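Local coordinates for protein eukaryotic translation initiation factor 2D (Homo sapiens, PDB 5W2F) that delivers tRNA to the P-site of the eukaryotic ribosome without needing GTP, and is represented here by its C-terminal SWIB/MDM2 and SUI1 region, at residues Y7-S12 with K24-E29; A11-L16 with D63-K68; K52-L57 with K76-S81; K89-Y94 with V105-I110; V96-Q101 with Y186-K191. All blocks are in the same frame, centred on the assembly; numbering follows the deposited sequence.

Interaction 1: residues Y7-S12 with K24-E29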
# COMPACT_ATOMS: atom_id res chain seq x y z
N TYR A 7 -5.81 -4.82 3.91
CA TYR A 7 -7.07 -4.35 3.37
C TYR A 7 -7.81 -3.64 4.48
O TYR A 7 -7.85 -4.12 5.60
CB TYR A 7 -7.91 -5.52 2.86
CG TYR A 7 -7.24 -6.25 1.76
CD1 TYR A 7 -6.34 -7.28 2.03
CD2 TYR A 7 -7.42 -5.87 0.44
CE1 TYR A 7 -5.66 -7.91 1.01
CE2 TYR A 7 -6.78 -6.52 -0.59
CZ TYR A 7 -5.89 -7.54 -0.29
OH TYR A 7 -5.21 -8.20 -1.31
N CYS A 8 -8.37 -2.48 4.17
CA CYS A 8 -9.08 -1.68 5.16
C CYS A 8 -10.56 -1.68 4.83
O CYS A 8 -10.96 -1.44 3.70
CB CYS A 8 -8.52 -0.27 5.20
SG CYS A 8 -9.22 0.78 6.50
N VAL A 9 -11.38 -1.93 5.85
CA VAL A 9 -12.83 -2.02 5.69
C VAL A 9 -13.44 -0.63 5.49
O VAL A 9 -13.40 0.19 6.41
CB VAL A 9 -13.48 -2.71 6.90
CG1 VAL A 9 -15.00 -2.75 6.74
CG2 VAL A 9 -12.91 -4.11 7.12
N PRO A 10 -14.02 -0.36 4.30
CA PRO A 10 -14.67 0.92 4.09
C PRO A 10 -16.08 0.92 4.63
O PRO A 10 -16.65 -0.14 4.87
CB PRO A 10 -14.68 1.07 2.58
CG PRO A 10 -14.82 -0.32 2.09
CD PRO A 10 -14.10 -1.20 3.09
N ALA A 11 -16.66 2.11 4.78
CA ALA A 11 -18.01 2.24 5.30
C ALA A 11 -19.00 1.38 4.53
O ALA A 11 -19.89 0.76 5.13
CB ALA A 11 -18.44 3.70 5.26
N SER A 12 -18.83 1.32 3.21
CA SER A 12 -19.76 0.57 2.35
C SER A 12 -19.83 -0.92 2.64
O SER A 12 -20.78 -1.58 2.23
CB SER A 12 -19.38 0.77 0.88
OG SER A 12 -18.10 0.25 0.62
N LYS A 24 -15.66 -0.50 10.46
CA LYS A 24 -15.11 0.43 9.47
C LYS A 24 -13.74 0.86 9.95
O LYS A 24 -13.59 1.27 11.12
CB LYS A 24 -16.01 1.66 9.31
CG LYS A 24 -15.39 2.82 8.54
CD LYS A 24 -16.36 3.99 8.45
CE LYS A 24 -15.80 5.11 7.58
NZ LYS A 24 -14.48 5.62 8.02
N GLY A 25 -12.77 0.80 9.05
CA GLY A 25 -11.40 1.16 9.38
C GLY A 25 -10.50 0.05 9.90
O GLY A 25 -9.30 0.28 10.11
N SER A 26 -11.04 -1.15 10.10
CA SER A 26 -10.21 -2.25 10.57
C SER A 26 -9.33 -2.69 9.41
O SER A 26 -9.72 -2.60 8.22
CB SER A 26 -11.03 -3.41 11.13
OG SER A 26 -12.04 -3.76 10.25
N PHE A 27 -8.14 -3.14 9.76
CA PHE A 27 -7.18 -3.63 8.79
C PHE A 27 -7.08 -5.14 8.89
O PHE A 27 -6.95 -5.69 9.99
CB PHE A 27 -5.82 -2.99 9.03
CG PHE A 27 -5.81 -1.52 8.76
CD1 PHE A 27 -5.58 -1.04 7.47
CD2 PHE A 27 -6.06 -0.60 9.76
CE1 PHE A 27 -5.61 0.32 7.20
CE2 PHE A 27 -6.10 0.76 9.49
CZ PHE A 27 -5.86 1.22 8.22
N LEU A 28 -7.12 -5.80 7.73
CA LEU A 28 -7.16 -7.24 7.64
C LEU A 28 -6.14 -7.73 6.63
O LEU A 28 -5.93 -7.10 5.59
CB LEU A 28 -8.56 -7.68 7.19
CG LEU A 28 -9.71 -7.37 8.16
CD1 LEU A 28 -11.05 -7.62 7.50
CD2 LEU A 28 -9.54 -8.21 9.40
N GLU A 29 -5.58 -8.90 6.90
CA GLU A 29 -4.79 -9.60 5.89
C GLU A 29 -5.75 -10.27 4.89
O GLU A 29 -6.91 -10.58 5.22
CB GLU A 29 -3.88 -10.65 6.55
CG GLU A 29 -2.91 -10.05 7.55
CD GLU A 29 -2.02 -11.08 8.21
OE1 GLU A 29 -1.81 -12.15 7.63
OE2 GLU A 29 -1.51 -10.81 9.30
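Tyr-7 and Leu-28 face each other as an antiparallel hydrogen-bonded pair and give two of the four backbone bonds in this contact: Tyr-7 N to Leu-28 O and Leu-28 N to Tyr-7 O, both 2.8 Å. Leu-28 O also sits at the edge of the Tyr-7 ring, in its plane. The ladder runs on past the regular strands. Val-9 N donates to Ser-26 O, and Gly-25 N reaches Val-9 O at 2.8 Å in a nearly straight bond (171°). Gly-25 has the positive phi of 90° that favours glycine. The Ser-26 hydroxyl turns elsewhere: OG touches Val-9 CG2 but is hydrogen-bonded to Lys-23 O.

The sulfur contact lies on the sheet face that carries Cys-8 and Phe-27. With SG anti to the backbone N (chi1 -175°), Cys-8 sets its sulfur over one face of the Phe-27 ring, 4.0 Å from SG to the ring centroid and offset toward the rim, while Cys-8 CB lies 3.6 Å from Phe-27 CE1.

Apolar contacts fill the rest. Val-9 CG2 meets Leu-28 CD1 at 4.0 Å, and both side chains also touch Phe-17 of helix 14-17. Farther along, the aliphatic part of Lys-24 runs past the methyl of Ala-11, with Lys-24 CE 3.8 Å from Ala-11 CB.

Strand 27-28 is an outer strand, beside 4-8, of a four-stranded antiparallel sheet within the SWIB/MDM2 region.

Interaction 2: residues A11-L16 with D63-K68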
# COMPACT_ATOMS: atom_id res chain seq x y z
N ALA A 11 -16.66 2.11 4.78
CA ALA A 11 -18.01 2.24 5.30
C ALA A 11 -19.00 1.38 4.53
O ALA A 11 -19.89 0.76 5.13
CB ALA A 11 -18.44 3.70 5.26
N SER A 12 -18.83 1.32 3.21
CA SER A 12 -19.76 0.57 2.35
C SER A 12 -19.83 -0.92 2.64
O SER A 12 -20.78 -1.58 2.23
CB SER A 12 -19.38 0.77 0.88
OG SER A 12 -18.10 0.25 0.62
N MET A 13 -18.80 -1.47 3.29
CA MET A 13 -18.75 -2.92 3.58
C MET A 13 -18.96 -3.28 5.05
O MET A 13 -18.76 -4.42 5.44
CB MET A 13 -17.42 -3.47 3.10
CG MET A 13 -17.22 -3.22 1.61
SD MET A 13 -15.66 -3.81 0.97
CE MET A 13 -16.04 -5.50 0.61
N THR A 14 -19.41 -2.33 5.87
CA THR A 14 -19.53 -2.59 7.30
C THR A 14 -20.50 -3.72 7.64
O THR A 14 -20.21 -4.53 8.52
CB THR A 14 -19.89 -1.31 8.09
OG1 THR A 14 -21.02 -0.67 7.49
CG2 THR A 14 -18.74 -0.36 8.05
N LEU A 15 -21.61 -3.83 6.91
CA LEU A 15 -22.58 -4.90 7.19
C LEU A 15 -22.02 -6.29 6.90
O LEU A 15 -22.36 -7.25 7.59
CB LEU A 15 -23.90 -4.67 6.45
CG LEU A 15 -24.67 -3.40 6.82
CD1 LEU A 15 -25.94 -3.24 5.99
CD2 LEU A 15 -24.99 -3.40 8.31
N LEU A 16 -21.15 -6.39 5.89
CA LEU A 16 -20.50 -7.68 5.59
C LEU A 16 -19.60 -8.10 6.75
O LEU A 16 -19.58 -9.26 7.13
CB LEU A 16 -19.69 -7.60 4.29
CG LEU A 16 -18.82 -8.78 3.88
CD1 LEU A 16 -19.67 -10.05 3.77
CD2 LEU A 16 -18.13 -8.48 2.56
N ASP A 63 -25.11 -5.19 -2.42
CA ASP A 63 -24.96 -3.77 -2.14
C ASP A 63 -23.49 -3.36 -2.13
O ASP A 63 -23.13 -2.32 -2.65
CB ASP A 63 -25.63 -3.45 -0.80
CG ASP A 63 -25.50 -1.99 -0.41
OD1 ASP A 63 -25.81 -1.12 -1.24
OD2 ASP A 63 -25.11 -1.73 0.74
N CYS A 64 -22.64 -4.20 -1.54
CA CYS A 64 -21.28 -3.75 -1.39
C CYS A 64 -20.27 -4.27 -2.39
O CYS A 64 -19.18 -3.70 -2.45
CB CYS A 64 -20.80 -3.89 0.05
SG CYS A 64 -20.62 -5.55 0.67
N ILE A 65 -20.60 -5.30 -3.20
CA ILE A 65 -19.70 -5.65 -4.30
C ILE A 65 -20.21 -5.50 -5.73
O ILE A 65 -19.39 -5.45 -6.65
CB ILE A 65 -19.02 -7.03 -4.11
CG1 ILE A 65 -20.04 -8.16 -4.11
CG2 ILE A 65 -18.21 -7.05 -2.81
CD1 ILE A 65 -19.41 -9.51 -4.37
N LEU A 66 -21.52 -5.40 -5.93
CA LEU A 66 -22.06 -5.22 -7.28
C LEU A 66 -22.34 -3.76 -7.60
O LEU A 66 -22.80 -3.00 -6.74
CB LEU A 66 -23.34 -6.02 -7.48
CG LEU A 66 -23.27 -7.51 -7.16
CD1 LEU A 66 -24.63 -8.11 -7.46
CD2 LEU A 66 -22.17 -8.21 -7.94
N GLU A 67 -22.08 -3.38 -8.85
CA GLU A 67 -22.36 -2.03 -9.34
C GLU A 67 -23.86 -1.86 -9.59
O GLU A 67 -24.46 -0.88 -9.15
CB GLU A 67 -21.59 -1.72 -10.65
CG GLU A 67 -20.10 -2.03 -10.65
CD GLU A 67 -19.36 -1.52 -9.42
OE1 GLU A 67 -19.62 -0.38 -8.99
OE2 GLU A 67 -18.51 -2.27 -8.89
N LYS A 68 -24.44 -2.84 -10.29
CA LYS A 68 -25.88 -2.87 -10.59
C LYS A 68 -26.50 -4.19 -10.12
O LYS A 68 -26.04 -5.27 -10.52
CB LYS A 68 -26.09 -2.69 -12.09
CG LYS A 68 -27.52 -2.35 -12.48
CD LYS A 68 -27.77 -2.62 -13.96
CE LYS A 68 -29.21 -2.29 -14.33
NZ LYS A 68 -29.51 -2.63 -15.75
O HOH W 1 -18.52 -1.25 -1.63
O HOH W 2 -22.75 -0.81 0.66
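A chi1 of 68° places Cys-64 SG between its own backbone N and carbonyl carbon, on the side where Leu-16 CB approaches to 4.3 Å. The course of the backbone itself brings Cys-64 CB up to the 3-10 turn, 3.2 Å from Ser-12 O. Met-13 comes from the other segment with a chain that is straight at chi2 and bent at chi3 (85°). Its CG packs on Cys-64 CB at 4.0 Å, and the bend carries the methyl CE to within 4.3 Å of Ile-65 CG2.

No direct hydrogen bond joins the segments; two waters do the polar work. One lies 2.7 Å from Ser-12 OG and donates to Cys-64 O. The second donates to Ser-12 O and, in one conformer of Asp-63, to its OD2.

The contact sets the start of helix 14-17 against the end of helix 59-65. Helix 79-89 packs alongside: Met-13 touches Lys-89, Leu-16 touches Cys-86 and Ile-65 touches Leu-82, so the three helices meet within the SWIB/MDM2 region.

Interaction 3: residues K52-L57 with K76-S81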
# COMPACT_ATOMS: atom_id res chain seq x y z
N LYS A 52 -22.27 -26.30 -5.76
CA LYS A 52 -21.61 -25.78 -4.56
C LYS A 52 -20.32 -25.00 -4.84
O LYS A 52 -19.69 -24.48 -3.91
CB LYS A 52 -21.43 -26.90 -3.55
CG LYS A 52 -22.79 -27.38 -3.01
CD LYS A 52 -22.72 -28.29 -1.80
CE LYS A 52 -24.11 -28.57 -1.26
NZ LYS A 52 -25.04 -29.08 -2.29
N ASN A 53 -19.96 -24.85 -6.13
CA ASN A 53 -18.95 -23.87 -6.54
C ASN A 53 -19.47 -22.43 -6.52
O ASN A 53 -18.67 -21.50 -6.65
CB ASN A 53 -18.39 -24.15 -7.94
CG ASN A 53 -17.20 -25.10 -7.96
OD1 ASN A 53 -16.61 -25.43 -6.92
ND2 ASN A 53 -16.80 -25.50 -9.16
N LEU A 54 -20.79 -22.23 -6.40
CA LEU A 54 -21.40 -20.91 -6.53
C LEU A 54 -22.01 -20.43 -5.24
O LEU A 54 -22.56 -21.22 -4.48
CB LEU A 54 -22.50 -20.96 -7.59
CG LEU A 54 -22.05 -21.40 -8.98
CD1 LEU A 54 -23.24 -21.43 -9.89
CD2 LEU A 54 -20.97 -20.50 -9.57
N VAL A 55 -21.95 -19.12 -5.05
CA VAL A 55 -22.57 -18.44 -3.92
C VAL A 55 -23.64 -17.49 -4.45
O VAL A 55 -23.38 -16.70 -5.37
CB VAL A 55 -21.50 -17.66 -3.11
CG1 VAL A 55 -22.16 -16.89 -1.96
CG2 VAL A 55 -20.45 -18.63 -2.58
N ARG A 56 -24.84 -17.58 -3.87
CA ARG A 56 -25.94 -16.68 -4.19
C ARG A 56 -25.78 -15.44 -3.31
O ARG A 56 -25.87 -15.52 -2.10
CB ARG A 56 -27.28 -17.34 -3.92
CG ARG A 56 -27.54 -18.62 -4.72
CD ARG A 56 -28.82 -19.33 -4.26
NE ARG A 56 -28.59 -20.21 -3.10
CZ ARG A 56 -28.87 -19.95 -1.82
NH1 ARG A 56 -29.47 -18.81 -1.43
NH2 ARG A 56 -28.58 -20.89 -0.89
N LEU A 57 -25.60 -14.29 -3.93
CA LEU A 57 -25.38 -13.08 -3.18
C LEU A 57 -26.69 -12.59 -2.54
O LEU A 57 -27.73 -12.51 -3.19
CB LEU A 57 -24.76 -11.99 -4.05
CG LEU A 57 -23.25 -12.07 -4.36
CD1 LEU A 57 -22.77 -13.33 -5.02
CD2 LEU A 57 -22.88 -10.84 -5.17
N LYS A 76 -25.24 -14.78 -8.76
CA LYS A 76 -24.38 -15.85 -8.29
C LYS A 76 -22.97 -15.59 -8.73
O LYS A 76 -22.73 -15.17 -9.87
CB LYS A 76 -24.83 -17.21 -8.82
CG LYS A 76 -26.23 -17.57 -8.40
CD LYS A 76 -26.58 -18.96 -8.92
CE LYS A 76 -28.04 -19.29 -8.71
NZ LYS A 76 -28.33 -20.68 -9.15
N LEU A 77 -22.03 -15.85 -7.83
CA LEU A 77 -20.62 -15.80 -8.15
C LEU A 77 -19.92 -17.04 -7.66
O LEU A 77 -20.21 -17.52 -6.56
CB LEU A 77 -19.95 -14.59 -7.50
CG LEU A 77 -20.30 -13.23 -8.05
CD1 LEU A 77 -19.61 -12.14 -7.25
CD2 LEU A 77 -19.88 -13.12 -9.51
N PRO A 78 -18.96 -17.55 -8.45
CA PRO A 78 -18.05 -18.52 -7.88
C PRO A 78 -17.31 -17.97 -6.67
O PRO A 78 -17.04 -16.77 -6.61
CB PRO A 78 -17.06 -18.81 -8.99
CG PRO A 78 -17.60 -18.17 -10.21
CD PRO A 78 -18.58 -17.14 -9.81
N TRP A 79 -16.95 -18.84 -5.74
CA TRP A 79 -16.24 -18.42 -4.52
C TRP A 79 -15.06 -17.50 -4.82
O TRP A 79 -14.90 -16.46 -4.19
CB TRP A 79 -15.71 -19.63 -3.79
CG TRP A 79 -16.73 -20.51 -3.19
CD1 TRP A 79 -17.23 -21.64 -3.74
CD2 TRP A 79 -17.36 -20.36 -1.92
NE1 TRP A 79 -18.14 -22.21 -2.89
CE2 TRP A 79 -18.24 -21.45 -1.77
CE3 TRP A 79 -17.27 -19.41 -0.89
CZ2 TRP A 79 -19.02 -21.64 -0.63
CZ3 TRP A 79 -18.03 -19.60 0.25
CH2 TRP A 79 -18.91 -20.69 0.35
N ASP A 80 -14.24 -17.87 -5.79
CA ASP A 80 -13.05 -17.07 -6.06
C ASP A 80 -13.37 -15.69 -6.61
O ASP A 80 -12.70 -14.72 -6.27
CB ASP A 80 -12.07 -17.83 -6.93
CG ASP A 80 -11.42 -18.99 -6.18
OD1 ASP A 80 -10.58 -18.71 -5.32
OD2 ASP A 80 -11.75 -20.17 -6.43
N SER A 81 -14.39 -15.60 -7.45
CA SER A 81 -14.81 -14.28 -7.93
C SER A 81 -15.37 -13.43 -6.81
O SER A 81 -15.10 -12.23 -6.75
CB SER A 81 -15.87 -14.43 -9.01
OG SER A 81 -15.32 -15.10 -10.15
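Val-55 and Trp-79 make the tight part of this contact. Val-55 CG2, anti to its carbonyl carbon, sits over the centre of the six-membered ring of Trp-79, 3.5 Å from CG2 to the centroid. The indole is held in rotation by its own N-H: Trp-79 NE1 donates to Lys-52 O at 2.9 Å, with that oxygen in the ring plane. The Leu-57 and Leu-77 side chains cross, CD1 of Leu-57 lying 3.9 Å from CG of Leu-77.

Val-55 and Leu-77 stand on one face of a two-stranded antiparallel sheet within the SWIB/MDM2 region, its strands separated in sequence by helix 59-65. They exchange backbone bonds, Val-55 N to Leu-77 O at 2.8 Å. Beyond Pro-78, Trp-79 N reaches Asn-53 O at 3.3 Å.

The other face is looser and more exposed. Arg-56 and Lys-76 lie side by side, pointing the same way, with only their aliphatic parts touching, CG to CG at 4.0 Å. Their charged ends part, Arg-56 NH2 to Asp-45 O and Lys-76 NZ to Asp-48.

Interaction 4: residues K89-Y94 with V105-I110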
# COMPACT_ATOMS: atom_id res chain seq x y z
N LYS A 89 -12.91 -4.29 -3.56
CA LYS A 89 -13.78 -3.26 -2.99
C LYS A 89 -13.25 -2.73 -1.67
O LYS A 89 -13.51 -1.58 -1.31
CB LYS A 89 -15.22 -3.76 -2.84
CG LYS A 89 -15.96 -3.90 -4.16
CD LYS A 89 -16.41 -2.55 -4.68
CE LYS A 89 -17.01 -2.68 -6.07
NZ LYS A 89 -17.25 -1.35 -6.70
N LEU A 90 -12.50 -3.56 -0.94
CA LEU A 90 -11.78 -3.10 0.24
C LEU A 90 -10.75 -2.04 -0.14
O LEU A 90 -10.29 -1.98 -1.29
CB LEU A 90 -11.11 -4.27 0.93
CG LEU A 90 -12.07 -5.22 1.66
CD1 LEU A 90 -11.45 -6.57 1.94
CD2 LEU A 90 -12.53 -4.61 2.98
N GLN A 91 -10.39 -1.19 0.83
CA GLN A 91 -9.38 -0.16 0.59
C GLN A 91 -7.99 -0.76 0.70
O GLN A 91 -7.71 -1.46 1.67
CB GLN A 91 -9.55 0.96 1.58
CG GLN A 91 -10.86 1.72 1.46
CD GLN A 91 -11.06 2.73 2.58
OE1 GLN A 91 -10.58 2.55 3.71
NE2 GLN A 91 -11.81 3.78 2.28
N PRO A 92 -7.11 -0.50 -0.29
CA PRO A 92 -5.74 -1.03 -0.17
C PRO A 92 -5.01 -0.39 1.00
O PRO A 92 -5.24 0.79 1.35
CB PRO A 92 -5.07 -0.60 -1.48
CG PRO A 92 -5.87 0.56 -1.94
CD PRO A 92 -7.28 0.24 -1.54
N ALA A 93 -4.13 -1.18 1.60
CA ALA A 93 -3.33 -0.71 2.71
C ALA A 93 -2.10 -1.59 2.80
O ALA A 93 -1.99 -2.58 2.06
CB ALA A 93 -4.17 -0.76 3.97
N TYR A 94 -1.19 -1.26 3.68
CA TYR A 94 0.00 -2.07 3.88
C TYR A 94 0.65 -1.72 5.19
O TYR A 94 0.30 -0.72 5.81
CB TYR A 94 1.00 -1.93 2.73
CG TYR A 94 1.47 -0.51 2.47
CD1 TYR A 94 0.73 0.37 1.68
CD2 TYR A 94 2.66 -0.05 3.02
CE1 TYR A 94 1.16 1.67 1.46
CE2 TYR A 94 3.11 1.25 2.78
CZ TYR A 94 2.36 2.11 2.00
OH TYR A 94 2.78 3.40 1.76
N VAL A 105 1.14 1.18 9.89
CA VAL A 105 0.09 0.92 8.92
C VAL A 105 -0.09 2.15 8.01
O VAL A 105 -0.13 3.29 8.48
CB VAL A 105 -1.23 0.57 9.63
CG1 VAL A 105 -2.35 0.36 8.62
CG2 VAL A 105 -1.03 -0.65 10.51
N LYS A 106 -0.22 1.90 6.71
CA LYS A 106 -0.48 2.93 5.73
C LYS A 106 -1.71 2.55 4.91
O LYS A 106 -1.90 1.38 4.57
CB LYS A 106 0.71 3.02 4.81
CG LYS A 106 1.95 3.61 5.45
CD LYS A 106 1.81 5.12 5.57
CE LYS A 106 2.99 5.76 6.23
NZ LYS A 106 2.86 7.24 6.26
N LYS A 107 -2.51 3.55 4.58
CA LYS A 107 -3.60 3.40 3.62
C LYS A 107 -3.12 3.77 2.22
O LYS A 107 -2.34 4.72 2.03
CB LYS A 107 -4.78 4.24 4.01
CG LYS A 107 -5.40 3.72 5.28
CD LYS A 107 -6.67 4.48 5.63
CE LYS A 107 -7.81 4.10 4.71
NZ LYS A 107 -9.11 4.41 5.35
N GLY A 108 -3.60 3.02 1.25
CA GLY A 108 -3.31 3.25 -0.15
C GLY A 108 -2.53 2.12 -0.75
O GLY A 108 -2.08 1.20 -0.07
N ARG A 109 -2.39 2.18 -2.06
CA ARG A 109 -1.55 1.24 -2.77
C ARG A 109 -0.10 1.55 -2.46
O ARG A 109 0.28 2.70 -2.20
CB ARG A 109 -1.82 1.31 -4.27
CG ARG A 109 -3.27 0.96 -4.58
CD ARG A 109 -3.48 0.41 -5.97
NE ARG A 109 -4.87 0.02 -6.16
CZ ARG A 109 -5.45 -1.08 -5.66
NH1 ARG A 109 -4.77 -1.96 -4.92
NH2 ARG A 109 -6.74 -1.29 -5.90
N ILE A 110 0.71 0.50 -2.46
CA ILE A 110 2.13 0.64 -2.25
C ILE A 110 2.64 1.43 -3.48
O ILE A 110 2.26 1.12 -4.62
CB ILE A 110 2.84 -0.74 -2.10
CG1 ILE A 110 2.22 -1.57 -0.95
CG2 ILE A 110 4.33 -0.55 -1.83
CD1 ILE A 110 2.47 -3.06 -1.00
O HOH W 3 -1.57 -2.05 -0.78
O HOH W 4 2.32 4.13 -0.81
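The Tyr-94 ring is sandwiched between the aliphatic parts of Lys-106 and Ile-110. Lys-106 CB lies over one face, 3.6 Å from the ring centroid and offset toward the rim; Ile-110 CG1 lies over the opposite face, 4.0 Å from the centroid. Gly-108 O meets the ring at its edge, in plane. A chi1 of 58° puts Tyr-94 CG between the backbone N and the carbonyl carbon, which swings the ring across the neighbouring strand. Its hydroxyl bonds to Ala-134 O, and a water donates both to Tyr-94 OH and to Arg-109 O. The other flat group is the Arg-109 guanidinium, one face of which is covered by the Pro-92 ring, with Pro-92 CB 3.7 Å from Arg-109 NH1.

These groups decorate a beta hairpin formed by strands 91-96 and 104-107, the latter an outer strand of the four-stranded sheet. Tyr-94 and Lys-106 are a hydrogen-bonded pair of it, Lys-106 N to Tyr-94 O at 2.8 Å and nearly straight at 171°. Two residues along, Gly-108 N donates to Pro-92 O from above the carbonyl plane, 45° out of it. Gly-108 has a positive phi, favouring glycine.

Ala-93 and Lys-107 share the other face. There Lys-107, bent at chi3, brings NZ to Gln-91 OE1 at 2.9 Å, the donor tilted from the amide plane. Lys-106 NZ goes instead to Glu-133 O.

Interaction 5: residues V96-Q101 with Y186-K191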
# COMPACT_ATOMS: atom_id res chain seq x y z
N VAL A 96 4.46 -1.42 7.14
CA VAL A 96 5.92 -1.32 7.02
C VAL A 96 6.53 -1.48 8.40
O VAL A 96 6.09 -0.83 9.36
CB VAL A 96 6.33 0.06 6.49
CG1 VAL A 96 7.84 0.13 6.32
CG2 VAL A 96 5.61 0.38 5.22
N THR A 97 7.54 -2.35 8.51
CA THR A 97 8.25 -2.50 9.79
C THR A 97 9.69 -2.07 9.61
O THR A 97 10.47 -2.76 8.98
CB THR A 97 8.15 -3.93 10.35
OG1 THR A 97 6.77 -4.29 10.46
CG2 THR A 97 8.80 -4.04 11.73
N LEU A 98 10.01 -0.92 10.17
CA LEU A 98 11.36 -0.42 10.17
C LEU A 98 12.13 -1.09 11.30
O LEU A 98 11.54 -1.42 12.34
CB LEU A 98 11.38 1.11 10.30
CG LEU A 98 10.64 1.89 9.21
CD1 LEU A 98 10.63 3.35 9.55
CD2 LEU A 98 11.26 1.66 7.84
N PRO A 99 13.44 -1.30 11.12
CA PRO A 99 14.21 -1.93 12.20
C PRO A 99 14.12 -1.18 13.52
O PRO A 99 14.26 0.05 13.58
CB PRO A 99 15.65 -1.89 11.67
CG PRO A 99 15.47 -1.86 10.19
CD PRO A 99 14.29 -0.98 9.97
N GLY A 100 13.84 -1.94 14.56
CA GLY A 100 13.81 -1.38 15.89
C GLY A 100 12.59 -0.57 16.27
O GLY A 100 12.59 0.09 17.29
N GLN A 101 11.55 -0.61 15.45
CA GLN A 101 10.36 0.18 15.68
C GLN A 101 9.11 -0.62 15.48
O GLN A 101 9.09 -1.63 14.77
CB GLN A 101 10.35 1.34 14.71
CG GLN A 101 11.57 2.21 14.80
CD GLN A 101 11.31 3.56 14.18
OE1 GLN A 101 10.67 4.42 14.79
NE2 GLN A 101 11.77 3.75 12.96
N TYR A 186 17.50 0.80 6.78
CA TYR A 186 16.07 0.61 7.00
C TYR A 186 15.53 -0.72 6.50
O TYR A 186 14.36 -1.01 6.71
CB TYR A 186 15.27 1.80 6.45
CG TYR A 186 15.57 3.08 7.18
CD1 TYR A 186 15.34 3.17 8.56
CD2 TYR A 186 16.07 4.20 6.53
CE1 TYR A 186 15.63 4.34 9.26
CE2 TYR A 186 16.34 5.36 7.22
CZ TYR A 186 16.14 5.43 8.59
OH TYR A 186 16.43 6.60 9.26
N GLN A 187 16.36 -1.53 5.83
CA GLN A 187 15.99 -2.90 5.41
C GLN A 187 14.73 -2.94 4.55
O GLN A 187 13.94 -3.89 4.60
CB GLN A 187 15.85 -3.83 6.63
CG GLN A 187 17.17 -4.07 7.36
CD GLN A 187 18.11 -4.97 6.58
OE1 GLN A 187 17.72 -6.04 6.13
NE2 GLN A 187 19.35 -4.53 6.43
N LEU A 188 14.55 -1.92 3.73
CA LEU A 188 13.39 -1.83 2.88
C LEU A 188 13.55 -2.76 1.66
O LEU A 188 14.68 -3.03 1.23
CB LEU A 188 13.15 -0.39 2.44
CG LEU A 188 12.76 0.60 3.53
CD1 LEU A 188 12.65 1.99 2.96
CD2 LEU A 188 11.44 0.22 4.19
N PRO A 189 12.43 -3.24 1.09
CA PRO A 189 12.56 -4.16 -0.05
C PRO A 189 13.03 -3.44 -1.31
O PRO A 189 12.44 -2.43 -1.72
CB PRO A 189 11.13 -4.68 -0.25
CG PRO A 189 10.41 -4.33 0.98
CD PRO A 189 11.03 -3.07 1.48
N ARG A 190 14.04 -4.01 -1.96
CA ARG A 190 14.56 -3.45 -3.19
C ARG A 190 13.50 -3.30 -4.28
O ARG A 190 13.56 -2.36 -5.05
CB ARG A 190 15.73 -4.32 -3.66
CG ARG A 190 16.31 -3.97 -5.00
CD ARG A 190 16.83 -2.53 -5.11
NE ARG A 190 17.38 -2.30 -6.45
CZ ARG A 190 16.64 -2.17 -7.55
NH1 ARG A 190 15.30 -2.20 -7.51
NH2 ARG A 190 17.26 -2.02 -8.74
N LYS A 191 12.53 -4.22 -4.34
CA LYS A 191 11.51 -4.15 -5.38
C LYS A 191 10.63 -2.90 -5.27
O LYS A 191 9.89 -2.59 -6.20
CB LYS A 191 10.65 -5.42 -5.38
CG LYS A 191 9.69 -5.57 -4.23
CD LYS A 191 8.86 -6.84 -4.38
CE LYS A 191 8.10 -7.17 -3.12
NZ LYS A 191 7.43 -8.50 -3.22
O HOH W 5 12.21 -2.75 6.87
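Leu-98 and Leu-188 lean obliquely across each other and meet through their CD2 methyls, 3.9 Å apart. Val-96 crosses Leu-188 in a similar slanting way, so Leu-188 CD2 also lies 4.2 Å from Val-96 CG1. The same Leu-98 CD2 methyl reaches Tyr-186 CB at 4.2 Å.

Pro-99 approaches the backbone rather than a side chain: its CD comes within 3.3 Å of Tyr-186 O. Leu-98 to Gln-101 form a type II beta turn, with Pro-99 and Gly-100 at its two central positions, in the loop that joins strands 91-96 and 104-107. It meets the chain just after helix 175-185, where Gln-187 leaves helical geometry with a phi of 56°. The hairpin tip thus packs against the SUI1 region.

Direct hydrogen bonds between the segments are absent. A water sits between them instead, within hydrogen-bonding distance of Thr-97 O (2.7 Å) and of Tyr-186 O (2.8 Å). In one conformer of Gln-187 the amide turns back along its own chain, NE2 bonding to Glu-184 O.

Interactions 1 and 4 lie in one four-stranded sheet, which joins them where Cys-8 N meets Gln-91 O and where Phe-27 packs on Ala-93 and Val-105; both are ladders of backbone bonds, the first partly buried, the second at the surface. Interaction 2 is the buried one, apolar helix contacts with bridging waters, and shares Ala-11 and Ser-12 with interaction 1. Its Ile-65 also packs on Leu-57 and Leu-77 of interaction 3, a surface contact with its own two-stranded sheet. A salt bridge from the poorly ordered Glu-67 side chain to Lys-89 ties interactions 2 and 4. Interaction 5, centred about 34 Å from the centre of interaction 2, joins the hairpin of interaction 4 to the SUI1 region.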